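C2 toxin component I (Clostridium botulinum, PDB 2J3X) is the enzymatic component of the binary C2 toxin, an ADP-ribosyltransferase that, as in related clostridial toxins, probably modifies actin of the host cell. Local coordinates at residues 161-166 against 208-213; 134-139 against 193-198; 232-237 against 289-294; 285-290 against 372-377. The protein carries 2 engineered substitutions. One frame throughout, in Å; residues are numbered along the deposited sequence. Where two conformers were deposited one is given.

Contact 1: 161-166 against 208-213; sequences PVIVKT and YILIEG
Strand segments 162-166 and 208-213 run parallel, at an axis separation of 4.7 Å and an angle of 19°, and an unbroken zigzag of backbone hydrogen bonds joins them, from Ile209 N to Pro161 O at one end to Gly213 N and Lys165 O at the other. At the last residue Thr166 OG1 prolongs the series: it donates to Gly213 O over 2.7 Å, arriving from above the carbonyl plane. Ile163 CD1 lies over one face of the Tyr208 ring, 3.9 Å from its centroid and displaced toward the CG rim, a CH-pi contact. The torsion that sets CG1 anti to the carbonyl carbon (chi1 -67°) swings this methyl to the ring, while the other branch, CG2, meets Leu210 CD1 at 3.7 Å. On the other face of the sheet Ile211 CD1 fits between Val164 CG2 at 4.1 Å and Val162 CB at 4.2 Å, and Ile136 of helix 126-136 packs beyond it. The extended Lys165 chain runs alongside the bent Glu212 in the same direction. Their charged atoms stay apart, Lys165 NZ being 4.9 Å from Glu212 OE2, and a water bridges them; a second water links Glu212 OE1 to Lys165 O. Strands 162-168 and 206-216 are thus parallel neighbours inside the mixed sheet of the first ADP-ribosyltransferase-like domain, joined by a helix-free connection of strands and loops.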
loop_
_atom_site.group_PDB
_atom_site.type_symbol
_atom_site.label_atom_id
_atom_site.label_comp_id
_atom_site.label_asym_id
_atom_site.label_seq_id
_atom_site.Cartn_x
_atom_site.Cartn_y
_atom_site.Cartn_z
ATOM N N PRO A 161 -7.321 19.252 7.229
ATOM C CA PRO A 161 -8.768 19.450 7.228
ATOM C C PRO A 161 -9.611 18.167 7.258
ATOM O O PRO A 161 -10.812 18.253 7.138
ATOM C CB PRO A 161 -9.006 20.226 5.935
ATOM C CG PRO A 161 -7.939 19.666 5.009
ATOM C CD PRO A 161 -6.728 19.558 5.881
ATOM N N VAL A 162 -8.963 17.011 7.387
ATOM C CA VAL A 162 -9.701 15.744 7.617
ATOM C C VAL A 162 -9.244 15.095 8.907
ATOM O O VAL A 162 -8.070 15.240 9.332
ATOM C CB VAL A 162 -9.542 14.735 6.435
ATOM C CG1 VAL A 162 -9.930 15.458 5.130
ATOM C CG2 VAL A 162 -8.124 14.157 6.414
ATOM N N ILE A 163 -10.161 14.357 9.522
ATOM C CA ILE A 163 -9.880 13.611 10.774
ATOM C C ILE A 163 -10.407 12.218 10.476
ATOM O O ILE A 163 -11.515 12.085 10.018
ATOM C CB ILE A 163 -10.616 14.222 11.996
ATOM C CG1 ILE A 163 -10.072 15.619 12.355
ATOM C CG2 ILE A 163 -10.427 13.357 13.246
ATOM C CD1 ILE A 163 -11.073 16.366 13.198
ATOM N N VAL A 164 -9.598 11.174 10.709
ATOM C CA VAL A 164 -10.042 9.836 10.510
ATOM C C VAL A 164 -10.128 9.108 11.829
ATOM O O VAL A 164 -9.111 8.912 12.470
ATOM C CB VAL A 164 -9.034 9.090 9.553
ATOM C CG1 VAL A 164 -9.527 7.667 9.232
ATOM C CG2 VAL A 164 -8.879 9.915 8.236
ATOM N N LYS A 165 -11.343 8.751 12.223
ATOM C CA LYS A 165 -11.614 8.102 13.544
ATOM C C LYS A 165 -11.905 6.619 13.277
ATOM O O LYS A 165 -12.582 6.291 12.293
ATOM C CB LYS A 165 -12.849 8.758 14.176
ATOM C CG LYS A 165 -13.148 8.306 15.590
ATOM C CD LYS A 165 -14.330 9.115 16.166
ATOM C CE LYS A 165 -14.639 8.676 17.538
ATOM N NZ LYS A 165 -15.800 9.569 17.973
ATOM N N THR A 166 -11.338 5.741 14.089
ATOM C CA THR A 166 -11.525 4.324 13.909
ATOM C C THR A 166 -11.560 3.636 15.270
ATOM O O THR A 166 -11.325 4.252 16.288
ATOM C CB THR A 166 -10.422 3.694 13.003
ATOM O OG1 THR A 166 -10.829 2.370 12.624
ATOM C CG2 THR A 166 -9.086 3.618 13.730
ATOM N N TYR A 208 -13.787 20.546 9.755
ATOM C CA TYR A 208 -13.074 19.335 9.314
ATOM C C TYR A 208 -14.054 18.410 8.658
ATOM O O TYR A 208 -15.253 18.373 8.994
ATOM C CB TYR A 208 -12.483 18.563 10.520
ATOM C CG TYR A 208 -11.532 19.340 11.347
ATOM C CD1 TYR A 208 -11.979 20.148 12.404
ATOM C CD2 TYR A 208 -10.135 19.232 11.125
ATOM C CE1 TYR A 208 -11.036 20.865 13.206
ATOM C CE2 TYR A 208 -9.211 19.929 11.932
ATOM C CZ TYR A 208 -9.663 20.743 12.942
ATOM O OH TYR A 208 -8.769 21.440 13.763
ATOM N N ILE A 209 -13.569 17.616 7.716
ATOM C CA ILE A 209 -14.343 16.435 7.350
ATOM C C ILE A 209 -13.925 15.314 8.331
ATOM O O ILE A 209 -12.748 14.926 8.395
ATOM C CB ILE A 209 -14.092 16.001 5.898
ATOM C CG1 ILE A 209 -14.698 17.057 4.935
ATOM C CG2 ILE A 209 -14.793 14.615 5.613
ATOM C CD1 ILE A 209 -14.438 16.756 3.428
ATOM N N LEU A 210 -14.908 14.811 9.100
ATOM C CA LEU A 210 -14.679 13.723 10.067
ATOM C C LEU A 210 -15.099 12.456 9.347
ATOM O O LEU A 210 -16.255 12.287 8.944
ATOM C CB LEU A 210 -15.533 13.939 11.320
ATOM C CG LEU A 210 -15.489 12.815 12.367
ATOM C CD1 LEU A 210 -14.051 12.659 12.972
ATOM C CD2 LEU A 210 -16.561 13.178 13.454
ATOM N N ILE A 211 -14.135 11.562 9.212
ATOM C CA ILE A 211 -14.331 10.308 8.503
ATOM C C ILE A 211 -14.319 9.202 9.519
ATOM O O ILE A 211 -13.374 9.102 10.329
ATOM C CB ILE A 211 -13.190 10.075 7.484
ATOM C CG1 ILE A 211 -13.170 11.190 6.432
ATOM C CG2 ILE A 211 -13.272 8.612 6.889
ATOM C CD1 ILE A 211 -11.817 11.308 5.718
ATOM N N GLU A 212 -15.356 8.368 9.499
ATOM C CA GLU A 212 -15.332 7.115 10.279
ATOM C C GLU A 212 -14.788 6.025 9.360
ATOM O O GLU A 212 -15.349 5.752 8.294
ATOM C CB GLU A 212 -16.750 6.699 10.690
ATOM C CG GLU A 212 -17.516 7.733 11.484
ATOM C CD GLU A 212 -16.862 8.100 12.827
ATOM O OE1 GLU A 212 -16.126 7.253 13.414
ATOM O OE2 GLU A 212 -17.122 9.249 13.287
ATOM N N GLY A 213 -13.684 5.420 9.768
ATOM C CA GLY A 213 -13.068 4.348 8.944
ATOM C C GLY A 213 -12.971 3.036 9.663
ATOM O O GLY A 213 -12.843 3.004 10.906
HETATM O O HOH W 1 -15.139 4.836 13.419
HETATM O O HOH W 2 -17.870 9.461 16.154
#

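Contact 2: 134-139 against 193-198; sequences QQIINQ and IIPESA
Ile136 and Ile137 close on Pro195 from the end of helix 126-136. The methyl CD1 of Ile136 reaches Pro195 CB at 3.8 Å, the isoleucine lying nearly perpendicular to the proline; Ile136 CG1 sits between backbone N and carbonyl carbon (chi1 78°), which turns the branch onto the proline ring. Ile137 CD1 extends further along the strand and rests on the Glu196-Ser197 peptide, 3.6 Å from Ser197 N. One polar bond joins the backbones: Asn138 N donates almost straight to Pro195 O over 2.8 Å. Beside it, Asn138 OD1 lies 3.7 Å from Ile194 CG2. A type II turn from Ile136 to Gln139, closed by Gln139 N bonding to Ile136 O, presents that N-H. Farther out, Glu196 and Ser197 form a classic beta bulge opposite Glu212, and the amide of Gln139 bonds Arg368 and Glu424 of the second ADP-ribosyltransferase-like half. Pro195 has no N-H to return to the turn. Gln139 O takes a CA-H...O contact from Ile194 CA at 3.4 Å, lies against Pro195 CD at 3.1 Å, and is buried without a hydrogen-bond partner, so the junction depends on a single conventional bond and on apolar packing.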
loop_
_atom_site.group_PDB
_atom_site.type_symbol
_atom_site.label_atom_id
_atom_site.label_comp_id
_atom_site.label_asym_id
_atom_site.label_seq_id
_atom_site.Cartn_x
_atom_site.Cartn_y
_atom_site.Cartn_z
ATOM N N GLN A 134 -17.891 10.593 -2.449
ATOM C CA GLN A 134 -17.933 9.775 -3.657
ATOM C C GLN A 134 -16.563 9.148 -3.960
ATOM O O GLN A 134 -16.467 7.990 -4.400
ATOM C CB GLN A 134 -18.490 10.581 -4.841
ATOM C CG GLN A 134 -20.003 10.817 -4.722
ATOM C CD GLN A 134 -20.751 9.504 -4.372
ATOM O OE1 GLN A 134 -20.734 8.539 -5.144
ATOM N NE2 GLN A 134 -21.345 9.455 -3.181
ATOM N N GLN A 135 -15.483 9.868 -3.671
ATOM C CA GLN A 135 -14.168 9.305 -4.010
ATOM C C GLN A 135 -13.671 8.277 -2.979
ATOM O O GLN A 135 -13.070 7.241 -3.353
ATOM C CB GLN A 135 -13.198 10.456 -4.091
ATOM C CG GLN A 135 -11.774 10.046 -4.294
ATOM C CD GLN A 135 -10.888 11.248 -4.619
ATOM O OE1 GLN A 135 -11.285 12.122 -5.392
ATOM N NE2 GLN A 135 -9.695 11.254 -4.071
ATOM N N ILE A 136 -13.898 8.541 -1.682
ATOM C CA ILE A 136 -13.215 7.719 -0.693
ATOM C C ILE A 136 -14.040 6.606 -0.003
ATOM O O ILE A 136 -13.456 5.690 0.583
ATOM C CB ILE A 136 -12.505 8.568 0.408
ATOM C CG1 ILE A 136 -13.498 9.099 1.445
ATOM C CG2 ILE A 136 -11.666 9.761 -0.170
ATOM C CD1 ILE A 136 -12.881 9.722 2.666
ATOM N N ILE A 137 -15.357 6.698 0.009
ATOM C CA ILE A 137 -16.151 5.730 0.826
ATOM C C ILE A 137 -16.018 4.359 0.191
ATOM O O ILE A 137 -16.118 4.221 -1.023
ATOM C CB ILE A 137 -17.654 6.155 0.877
ATOM C CG1 ILE A 137 -17.783 7.469 1.682
ATOM C CG2 ILE A 137 -18.537 5.053 1.460
ATOM C CD1 ILE A 137 -17.242 7.351 2.976
ATOM N N ASN A 138 -15.723 3.367 1.023
ATOM C CA ASN A 138 -15.479 1.999 0.605
ATOM C C ASN A 138 -14.227 1.796 -0.292
ATOM O O ASN A 138 -14.069 0.749 -0.937
ATOM C CB ASN A 138 -16.692 1.437 -0.101
ATOM C CG ASN A 138 -16.888 -0.005 0.210
ATOM O OD1 ASN A 138 -16.212 -0.548 1.088
ATOM N ND2 ASN A 138 -17.785 -0.665 -0.512
ATOM N N GLN A 139 -13.370 2.809 -0.378
ATOM C CA GLN A 139 -12.050 2.607 -0.951
ATOM C C GLN A 139 -11.126 2.177 0.174
ATOM O O GLN A 139 -11.437 2.394 1.354
ATOM C CB GLN A 139 -11.525 3.921 -1.581
ATOM C CG GLN A 139 -10.145 3.741 -2.269
ATOM C CD GLN A 139 -10.182 2.671 -3.328
ATOM O OE1 GLN A 139 -9.896 1.500 -3.059
ATOM N NE2 GLN A 139 -10.600 3.055 -4.538
ATOM N N ILE A 193 -7.222 1.572 6.004
ATOM C CA ILE A 193 -8.477 2.180 6.486
ATOM C C ILE A 193 -9.449 2.160 5.309
ATOM O O ILE A 193 -9.069 2.493 4.187
ATOM C CB ILE A 193 -8.241 3.595 6.969
ATOM C CG1 ILE A 193 -7.572 3.581 8.341
ATOM C CG2 ILE A 193 -9.582 4.289 7.254
ATOM C CD1 ILE A 193 -8.595 3.194 9.544
ATOM N N ILE A 194 -10.694 1.764 5.585
ATOM C CA ILE A 194 -11.797 1.836 4.640
ATOM C C ILE A 194 -12.809 2.887 5.165
ATOM O O ILE A 194 -13.508 2.644 6.164
ATOM C CB ILE A 194 -12.489 0.496 4.521
ATOM C CG1 ILE A 194 -11.511 -0.590 4.052
ATOM C CG2 ILE A 194 -13.670 0.608 3.507
ATOM C CD1 ILE A 194 -12.134 -2.008 4.065
ATOM N N PRO A 195 -12.842 4.069 4.541
ATOM C CA PRO A 195 -13.774 5.117 5.031
ATOM C C PRO A 195 -15.188 4.578 4.837
ATOM O O PRO A 195 -15.502 4.022 3.783
ATOM C CB PRO A 195 -13.515 6.275 4.039
ATOM C CG PRO A 195 -12.030 6.097 3.727
ATOM C CD PRO A 195 -11.986 4.581 3.432
ATOM N N GLU A 196 -16.007 4.701 5.883
ATOM C CA GLU A 196 -17.390 4.222 5.821
ATOM C C GLU A 196 -18.410 5.352 5.791
ATOM O O GLU A 196 -19.496 5.155 5.211
ATOM C CB GLU A 196 -17.667 3.282 6.999
ATOM C CG GLU A 196 -16.674 2.069 7.071
ATOM C CD GLU A 196 -16.894 0.981 6.036
ATOM O OE1 GLU A 196 -17.789 1.125 5.152
ATOM O OE2 GLU A 196 -16.151 -0.048 6.097
ATOM N N SER A 197 -18.050 6.508 6.353
ATOM C CA SER A 197 -18.927 7.698 6.335
ATOM C C SER A 197 -18.080 8.938 6.521
ATOM O O SER A 197 -16.961 8.856 6.982
ATOM C CB SER A 197 -19.985 7.653 7.448
ATOM O OG SER A 197 -19.374 7.597 8.711
ATOM N N ALA A 198 -18.635 10.079 6.133
ATOM C CA ALA A 198 -17.936 11.344 6.287
ATOM C C ALA A 198 -18.958 12.431 6.540
ATOM O O ALA A 198 -20.002 12.473 5.864
ATOM C CB ALA A 198 -17.166 11.664 5.012
#

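Contact 3: 232-237 against 289-294; sequences ENYGDY and KPIPQT
Lys289 and Tyr234 run antiparallel alongside one another, each side chain ending at the backbone of the other's segment. The phenol donates from Tyr234 OH to Lys289 O over 2.8 Å, the donor tilted 29° from the carbonyl plane, with the acceptor near the plane of the ring at its edge. In return the extended lysine, its CG anti to the backbone N (chi1 -169°), carries NZ to Asn233 O at 2.8 Å, entering from above that carbonyl plane. Near its root, Lys289 CB touches both aromatic neighbours, 3.9 Å from Tyr234 CE1 and as far from Tyr237 CD1. The ammonium also forms a salt bridge with Asp236, whose side chain stands roughly perpendicular to the lysine; NZ meets OD1 on the syn side at 2.9 Å, and a water spans NZ and Asp236 OD2. Asn233 belongs to the last turn of helix 227-234, where the negative end of the helix dipole would probably favour a positive charge, and Lys289 thus ties that helix to the loop linking helix 273-286 with strand 295-301 in the second ADP-ribosyltransferase-like domain. Past the phenol, Ile291 CD1 approaches Tyr234 OH at 3.6 Å. Asn233 OD1 leans on Pro292 CG at 3.5 Å, its side chain crossing the proline at a slant. Water connects Asn233 ND2 to Gln293 OE1, and Trp229 bonds both side chains, accepting from ND2 and donating to OE1.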
loop_
_atom_site.group_PDB
_atom_site.type_symbol
_atom_site.label_atom_id
_atom_site.label_comp_id
_atom_site.label_asym_id
_atom_site.label_seq_id
_atom_site.Cartn_x
_atom_site.Cartn_y
_atom_site.Cartn_z
ATOM N N GLU A 232 -1.423 -23.130 -2.990
ATOM C CA GLU A 232 -2.719 -23.432 -2.372
ATOM C C GLU A 232 -3.839 -23.219 -3.364
ATOM O O GLU A 232 -4.801 -23.989 -3.421
ATOM C CB GLU A 232 -2.959 -22.465 -1.180
ATOM C CG GLU A 232 -2.130 -22.761 0.020
ATOM C CD GLU A 232 -1.853 -21.518 0.914
ATOM O OE1 GLU A 232 -2.491 -20.429 0.770
ATOM O OE2 GLU A 232 -0.956 -21.649 1.778
ATOM N N ASN A 233 -3.719 -22.147 -4.148
ATOM C CA ASN A 233 -4.798 -21.680 -4.997
ATOM C C ASN A 233 -4.727 -22.132 -6.437
ATOM O O ASN A 233 -5.736 -22.121 -7.133
ATOM C CB ASN A 233 -4.889 -20.173 -4.881
ATOM C CG ASN A 233 -5.427 -19.755 -3.492
ATOM O OD1 ASN A 233 -6.636 -19.958 -3.209
ATOM N ND2 ASN A 233 -4.560 -19.235 -2.616
ATOM N N TYR A 234 -3.513 -22.481 -6.862
ATOM C CA TYR A 234 -3.276 -22.902 -8.250
ATOM C C TYR A 234 -2.512 -24.208 -8.354
ATOM O O TYR A 234 -2.037 -24.576 -9.451
ATOM C CB TYR A 234 -2.558 -21.765 -9.044
ATOM C CG TYR A 234 -3.559 -20.628 -9.270
ATOM C CD1 TYR A 234 -4.366 -20.611 -10.431
ATOM C CD2 TYR A 234 -3.763 -19.615 -8.270
ATOM C CE1 TYR A 234 -5.345 -19.624 -10.587
ATOM C CE2 TYR A 234 -4.716 -18.642 -8.446
ATOM C CZ TYR A 234 -5.466 -18.637 -9.588
ATOM O OH TYR A 234 -6.454 -17.692 -9.766
ATOM N N GLY A 235 -2.399 -24.942 -7.246
ATOM C CA GLY A 235 -1.825 -26.287 -7.321
ATOM C C GLY A 235 -2.501 -27.155 -8.370
ATOM O O GLY A 235 -1.800 -27.795 -9.183
ATOM N N ASP A 236 -3.839 -27.181 -8.378
ATOM C CA ASP A 236 -4.569 -28.028 -9.318
ATOM C C ASP A 236 -4.863 -27.362 -10.647
ATOM O O ASP A 236 -5.610 -27.895 -11.459
ATOM C CB ASP A 236 -5.833 -28.642 -8.688
ATOM C CG ASP A 236 -6.917 -27.622 -8.397
ATOM O OD1 ASP A 236 -6.696 -26.440 -8.669
ATOM O OD2 ASP A 236 -7.995 -28.039 -7.867
ATOM N N TYR A 237 -4.252 -26.204 -10.887
ATOM C CA TYR A 237 -4.599 -25.394 -12.057
ATOM C C TYR A 237 -4.331 -26.163 -13.376
ATOM O O TYR A 237 -5.237 -26.249 -14.223
ATOM C CB TYR A 237 -3.843 -24.057 -12.016
ATOM C CG TYR A 237 -4.088 -23.181 -13.211
ATOM C CD1 TYR A 237 -5.376 -22.717 -13.472
ATOM C CD2 TYR A 237 -3.035 -22.740 -14.017
ATOM C CE1 TYR A 237 -5.630 -21.872 -14.575
ATOM C CE2 TYR A 237 -3.289 -21.920 -15.131
ATOM C CZ TYR A 237 -4.575 -21.494 -15.379
ATOM O OH TYR A 237 -4.842 -20.653 -16.440
ATOM N N LYS A 289 -9.704 -20.698 -13.596
ATOM C CA LYS A 289 -9.663 -20.565 -12.153
ATOM C C LYS A 289 -9.417 -19.072 -11.814
ATOM O O LYS A 289 -8.285 -18.660 -11.582
ATOM C CB LYS A 289 -8.575 -21.512 -11.602
ATOM C CG LYS A 289 -8.565 -21.686 -10.122
ATOM C CD LYS A 289 -7.973 -23.097 -9.670
ATOM C CE LYS A 289 -8.580 -23.241 -8.283
ATOM N NZ LYS A 289 -7.781 -24.084 -7.428
ATOM N N PRO A 290 -10.458 -18.221 -11.941
ATOM C CA PRO A 290 -10.247 -16.779 -11.707
ATOM C C PRO A 290 -9.714 -16.493 -10.283
ATOM O O PRO A 290 -9.791 -17.336 -9.379
ATOM C CB PRO A 290 -11.648 -16.176 -11.924
ATOM C CG PRO A 290 -12.317 -17.165 -12.948
ATOM C CD PRO A 290 -11.847 -18.505 -12.364
ATOM N N ILE A 291 -9.117 -15.318 -10.104
ATOM C CA ILE A 291 -8.537 -14.989 -8.808
ATOM C C ILE A 291 -9.555 -15.243 -7.673
ATOM O O ILE A 291 -10.653 -14.735 -7.711
ATOM C CB ILE A 291 -8.137 -13.512 -8.828
ATOM C CG1 ILE A 291 -7.081 -13.247 -9.941
ATOM C CG2 ILE A 291 -7.611 -13.048 -7.461
ATOM C CD1 ILE A 291 -5.807 -14.179 -9.823
ATOM N N PRO A 292 -9.207 -16.098 -6.711
ATOM C CA PRO A 292 -10.241 -16.600 -5.773
ATOM C C PRO A 292 -10.608 -15.638 -4.647
ATOM O O PRO A 292 -11.620 -15.834 -3.980
ATOM C CB PRO A 292 -9.598 -17.874 -5.227
ATOM C CG PRO A 292 -8.143 -17.587 -5.277
ATOM C CD PRO A 292 -7.927 -16.795 -6.547
ATOM N N GLN A 293 -9.712 -14.695 -4.332
ATOM C CA GLN A 293 -9.980 -13.726 -3.243
ATOM C C GLN A 293 -9.226 -12.473 -3.595
ATOM O O GLN A 293 -8.289 -12.539 -4.386
ATOM C CB GLN A 293 -9.520 -14.272 -1.882
ATOM C CG GLN A 293 -7.955 -14.426 -1.782
ATOM C CD GLN A 293 -7.433 -15.049 -0.491
ATOM O OE1 GLN A 293 -6.542 -15.846 -0.521
ATOM N NE2 GLN A 293 -8.023 -14.674 0.661
ATOM N N THR A 294 -9.579 -11.359 -2.990
ATOM C CA THR A 294 -8.868 -10.105 -3.299
ATOM C C THR A 294 -7.455 -10.143 -2.718
ATOM O O THR A 294 -7.269 -10.472 -1.556
ATOM C CB THR A 294 -9.662 -8.937 -2.753
ATOM O OG1 THR A 294 -10.937 -8.940 -3.409
ATOM C CG2 THR A 294 -8.963 -7.572 -3.093
HETATM O O HOH W 3 -5.423 -18.745 0.062
HETATM O O HOH W 4 -8.359 -18.125 -1.842
HETATM O O HOH W 5 -9.836 -26.029 -6.784
#

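Contact 4: 285-290 against 372-377; sequences ALSVKP and GAIGAF
Leu286, in the last turn of helix 273-286, meets the other segment with both backbone and side chain. Its O lies 3.3 Å from Gly375 N, a weak hydrogen bond bent to 122°, while CB packs on Ile374 CG2. With CG anti to the carbonyl carbon (chi1 -65°), the side chain carries CD2 to Ala376 CB, 3.8 Å away. Ser287 follows, its OG bonded back to Ser283 O and resting against Ile374 CG2 at 3.5 Å. The chain here turns out of the helix alongside strand 375-377, an outer strand of the three-stranded antiparallel sheet in the second ADP-ribosyltransferase-like domain, which also holds a larger mixed sheet. At Lys289 a water accepts from the backbone N at 2.8 Å and sits beside Gly375 O, which is itself only 3.3 Å from Lys289 O, so two acceptors face each other there. Pro290 ends the segment on the loop before the strand: its ring lies alongside Ile374, CG to CD1 4.0 Å, and its CB is 3.4 Å from Ala373 O. Pro290 CB also touches Gly372 O at 3.6 Å, the glycine having a positive phi of 101°.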
loop_
_atom_site.group_PDB
_atom_site.type_symbol
_atom_site.label_atom_id
_atom_site.label_comp_id
_atom_site.label_asym_id
_atom_site.label_seq_id
_atom_site.Cartn_x
_atom_site.Cartn_y
_atom_site.Cartn_z
ATOM N N ALA A 285 -7.992 -20.250 -20.912
ATOM C CA ALA A 285 -7.218 -20.861 -19.809
ATOM C C ALA A 285 -7.236 -19.986 -18.587
ATOM O O ALA A 285 -7.378 -20.484 -17.442
ATOM C CB ALA A 285 -5.767 -21.097 -20.225
ATOM N N LEU A 286 -7.056 -18.679 -18.793
ATOM C CA LEU A 286 -6.985 -17.744 -17.643
ATOM C C LEU A 286 -8.361 -17.585 -16.960
ATOM O O LEU A 286 -8.435 -17.077 -15.833
ATOM C CB LEU A 286 -6.395 -16.373 -18.044
ATOM C CG LEU A 286 -4.936 -16.438 -18.491
ATOM C CD1 LEU A 286 -4.528 -14.984 -18.949
ATOM C CD2 LEU A 286 -4.096 -16.973 -17.293
ATOM N N SER A 287 -9.433 -18.039 -17.622
ATOM C CA SER A 287 -10.785 -17.993 -17.050
ATOM C C SER A 287 -11.120 -19.277 -16.313
ATOM O O SER A 287 -12.160 -19.340 -15.666
ATOM C CB SER A 287 -11.849 -17.809 -18.150
ATOM O OG SER A 287 -11.632 -16.572 -18.829
ATOM N N VAL A 288 -10.234 -20.280 -16.358
ATOM C CA VAL A 288 -10.561 -21.583 -15.727
ATOM C C VAL A 288 -10.623 -21.472 -14.184
ATOM O O VAL A 288 -11.542 -22.036 -13.536
ATOM C CB VAL A 288 -9.616 -22.699 -16.232
ATOM C CG1 VAL A 288 -9.656 -23.965 -15.335
ATOM C CG2 VAL A 288 -9.935 -23.063 -17.739
ATOM N N LYS A 289 -9.704 -20.698 -13.596
ATOM C CA LYS A 289 -9.663 -20.565 -12.153
ATOM C C LYS A 289 -9.417 -19.072 -11.814
ATOM O O LYS A 289 -8.285 -18.660 -11.582
ATOM C CB LYS A 289 -8.575 -21.512 -11.602
ATOM C CG LYS A 289 -8.565 -21.686 -10.122
ATOM C CD LYS A 289 -7.973 -23.097 -9.670
ATOM C CE LYS A 289 -8.580 -23.241 -8.283
ATOM N NZ LYS A 289 -7.781 -24.084 -7.428
ATOM N N PRO A 290 -10.458 -18.221 -11.941
ATOM C CA PRO A 290 -10.247 -16.779 -11.707
ATOM C C PRO A 290 -9.714 -16.493 -10.283
ATOM O O PRO A 290 -9.791 -17.336 -9.379
ATOM C CB PRO A 290 -11.648 -16.176 -11.924
ATOM C CG PRO A 290 -12.317 -17.165 -12.948
ATOM C CD PRO A 290 -11.847 -18.505 -12.364
ATOM N N GLY A 372 -12.503 -12.933 -8.677
ATOM C CA GLY A 372 -13.242 -13.173 -9.894
ATOM C C GLY A 372 -12.463 -12.578 -11.068
ATOM O O GLY A 372 -12.841 -12.811 -12.217
ATOM N N ALA A 373 -11.438 -11.767 -10.791
ATOM C CA ALA A 373 -10.585 -11.213 -11.931
ATOM C C ALA A 373 -10.051 -12.390 -12.782
ATOM O O ALA A 373 -9.674 -13.454 -12.244
ATOM C CB ALA A 373 -9.428 -10.407 -11.426
ATOM N N ILE A 374 -10.009 -12.194 -14.096
ATOM C CA ILE A 374 -9.541 -13.243 -14.965
ATOM C C ILE A 374 -7.986 -13.196 -15.049
ATOM O O ILE A 374 -7.365 -12.202 -15.498
ATOM C CB ILE A 374 -10.130 -13.099 -16.372
ATOM C CG1 ILE A 374 -11.659 -13.066 -16.341
ATOM C CG2 ILE A 374 -9.559 -14.241 -17.294
ATOM C CD1 ILE A 374 -12.378 -14.292 -15.683
ATOM N N GLY A 375 -7.385 -14.258 -14.548
ATOM C CA GLY A 375 -5.946 -14.363 -14.401
ATOM C C GLY A 375 -5.627 -15.654 -13.682
ATOM O O GLY A 375 -6.518 -16.335 -13.175
ATOM N N ALA A 376 -4.335 -15.980 -13.594
ATOM C CA ALA A 376 -3.917 -17.191 -12.879
ATOM C C ALA A 376 -2.523 -16.992 -12.365
ATOM O O ALA A 376 -1.670 -16.375 -13.029
ATOM C CB ALA A 376 -3.936 -18.412 -13.826
ATOM N N PHE A 377 -2.264 -17.575 -11.209
ATOM C CA PHE A 377 -0.865 -17.696 -10.757
ATOM C C PHE A 377 -0.248 -18.822 -11.561
ATOM O O PHE A 377 -0.816 -19.903 -11.707
ATOM C CB PHE A 377 -0.867 -18.044 -9.248
ATOM C CG PHE A 377 0.475 -17.991 -8.568
ATOM C CD1 PHE A 377 1.500 -18.945 -8.856
ATOM C CD2 PHE A 377 0.717 -17.020 -7.629
ATOM C CE1 PHE A 377 2.734 -18.896 -8.199
ATOM C CE2 PHE A 377 1.938 -16.960 -6.914
ATOM C CZ PHE A 377 2.960 -17.941 -7.188
HETATM O O HOH W 6 -7.503 -19.037 -14.255
#

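In the fold
The contacts form two pairs, one in each ADP-ribosyltransferase-like half. Contacts 1 and 2 share a sheet: strands 191-203 and 206-216 are neighbours, Glu212 O lies 2.7 Å from Glu196 N, and Ile211 CG2 packs on Pro195 CB at 3.7 Å. Contacts 3 and 4 share Lys289 and Pro290 and have centres 8 Å apart; Tyr237 OH reaches Ala285 O at 2.7 Å, and Ile291 O is 2.8 Å from Gly372 N. Between the pairs, contacts 2 and 3 come closest, nearest atoms about 9 Å apart. A sulfate near Pro161 and a glycerol near Gln293 are probably crystallisation additives and do not by themselves establish a substrate site.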